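Local atomic coordinates of cell division protein FtsX (Streptococcus pneumoniae, PDB entry 6HE6), a protein that probably forms the FtsEX ABC transporter complex with FtsE in cell division, its large extracellular loop interacting with the peptidoglycan hydrolase PcsB. Residues A[55-60]-A[87-92]. Residues are numbered along the deposited sequence; the frame is centred on the assembly and turned at random.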
# COMPACT_ATOMS: atom_id res chain seq x y z
N VAL A 55 -6.60 4.70 5.63
CA VAL A 55 -5.48 4.20 4.84
C VAL A 55 -5.09 2.84 5.41
O VAL A 55 -4.73 2.73 6.59
CB VAL A 55 -4.29 5.17 4.84
CG1 VAL A 55 -4.03 5.59 6.20
CG2 VAL A 55 -3.03 4.52 4.30
N THR A 56 -5.19 1.81 4.58
CA THR A 56 -5.08 0.42 5.00
C THR A 56 -3.97 -0.25 4.21
O THR A 56 -3.99 -0.25 2.98
CB THR A 56 -6.41 -0.29 4.75
OG1 THR A 56 -7.46 0.41 5.43
CG2 THR A 56 -6.34 -1.71 5.25
N PHE A 57 -2.99 -0.84 4.92
CA PHE A 57 -1.92 -1.56 4.25
C PHE A 57 -2.44 -2.79 3.52
O PHE A 57 -3.21 -3.58 4.06
CB PHE A 57 -0.84 -1.99 5.27
CG PHE A 57 0.44 -2.49 4.62
CD1 PHE A 57 1.16 -1.69 3.76
CD2 PHE A 57 0.91 -3.77 4.89
CE1 PHE A 57 2.33 -2.15 3.17
CE2 PHE A 57 2.07 -4.22 4.31
CZ PHE A 57 2.78 -3.42 3.44
N SER A 58 -1.96 -2.99 2.28
CA SER A 58 -2.22 -4.19 1.49
C SER A 58 -0.88 -4.72 0.97
O SER A 58 -0.31 -4.17 0.02
CB SER A 58 -3.18 -3.91 0.32
OG SER A 58 -3.17 -4.95 -0.65
N SER A 59 -0.38 -5.77 1.59
CA SER A 59 0.93 -6.29 1.20
C SER A 59 0.91 -6.93 -0.19
O SER A 59 -0.13 -7.37 -0.71
CB SER A 59 1.38 -7.35 2.19
OG SER A 59 0.72 -8.55 1.84
N LYS A 60 2.10 -7.05 -0.77
CA LYS A 60 2.22 -7.73 -2.06
C LYS A 60 1.81 -9.20 -1.96
O LYS A 60 1.20 -9.75 -2.88
CB LYS A 60 3.65 -7.59 -2.60
CG LYS A 60 4.76 -8.12 -1.70
CD LYS A 60 6.15 -7.82 -2.32
CE LYS A 60 7.16 -7.35 -1.27
NZ LYS A 60 7.51 -8.41 -0.27
N ASP A 87 3.91 -3.62 -2.44
CA ASP A 87 3.13 -3.22 -1.27
C ASP A 87 2.39 -1.93 -1.57
O ASP A 87 2.86 -1.07 -2.33
CB ASP A 87 4.03 -3.00 -0.05
CG ASP A 87 4.63 -4.28 0.49
OD1 ASP A 87 4.18 -5.38 0.08
OD2 ASP A 87 5.53 -4.19 1.35
N ALA A 88 1.22 -1.76 -0.95
CA ALA A 88 0.37 -0.64 -1.31
C ALA A 88 -0.43 -0.20 -0.09
O ALA A 88 -0.67 -0.98 0.83
CB ALA A 88 -0.58 -1.01 -2.46
N TYR A 89 -0.84 1.06 -0.10
CA TYR A 89 -1.86 1.55 0.82
C TYR A 89 -3.15 1.78 0.04
O TYR A 89 -3.12 2.34 -1.07
CB TYR A 89 -1.43 2.84 1.54
CG TYR A 89 -0.45 2.59 2.67
CD1 TYR A 89 -0.86 1.93 3.83
CD2 TYR A 89 0.87 2.99 2.58
CE1 TYR A 89 0.02 1.70 4.87
CE2 TYR A 89 1.76 2.75 3.61
CZ TYR A 89 1.33 2.10 4.75
OH TYR A 89 2.21 1.84 5.76
N ILE A 90 -4.26 1.34 0.60
CA ILE A 90 -5.58 1.55 0.00
C ILE A 90 -6.18 2.74 0.74
O ILE A 90 -6.49 2.65 1.93
CB ILE A 90 -6.46 0.31 0.11
CG1 ILE A 90 -5.72 -0.96 -0.31
CG2 ILE A 90 -7.74 0.49 -0.71
CD1 ILE A 90 -5.43 -1.08 -1.81
N VAL A 91 -6.28 3.87 0.05
CA VAL A 91 -6.70 5.13 0.65
C VAL A 91 -8.15 5.39 0.27
O VAL A 91 -8.52 5.26 -0.91
CB VAL A 91 -5.80 6.30 0.20
CG1 VAL A 91 -6.25 7.62 0.83
CG2 VAL A 91 -4.30 6.01 0.51
N GLU A 92 -8.97 5.76 1.26
CA GLU A 92 -10.36 6.12 1.05
C GLU A 92 -10.50 7.63 1.18
O GLU A 92 -10.19 8.19 2.24
CB GLU A 92 -11.25 5.41 2.07
CG GLU A 92 -12.72 5.85 2.02
CD GLU A 92 -13.53 5.21 3.13
OE1 GLU A 92 -12.91 4.77 4.12
OE2 GLU A 92 -14.78 5.16 3.02
O HOH W 1 -8.69 2.18 3.52
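Ile90 O is gripped twice: Thr56 N donates to it at 3.1 Å, and a water that also bonds Thr56 OG1 donates to it at 2.8 Å. The CA-H of Val55 adds a weaker contact to the same oxygen. Ile90 N returns a nearly straight bond to Thr56 O (N-H...O 173°), and Ser58 and Ala88 exchange a second reciprocal pair, so Thr56-Ile90 and Ser58-Ala88 are the hydrogen-bonded pairs of two antiparallel strands. Strand 52-58 is an edge strand, within this chain, of a four-stranded antiparallel sheet in the FtsX extracellular domain; strand 88-93 is bonded beyond it to strand 11-16. At the non-hydrogen-bonded pair Phe57-Tyr89 the edge of Phe57 is turned toward the face of Tyr89, planes 60° apart, with Phe57 CD1 lying 3.7 Å above the tyrosine plane, toward the rim. Val55 CG1 sits between the backbone N and carbonyl carbon (chi1 48°), which leaves CG2 anti to N and within 3.4 Å of Tyr89 CD1. Helix 41-47 packs on Val55 and Tyr89 through Tyr43, while Tyr89 OH bonds Asp22. Just before strand 88-93, Asp87 OD1 accepts Lys60 N at 2.8 Å, met nearly along the C-O axis; Lys60 follows strand 52-58 and starts helix 60-70. Ser59 caps this helix through Glu62 N. Asp87 OD2 lies in the plane of the Phe57 ring, at its edge, 3.5 Å from Phe57 CZ. Lys60 NZ stays 4.5 Å from Asp87 OD1, beyond salt-bridge range.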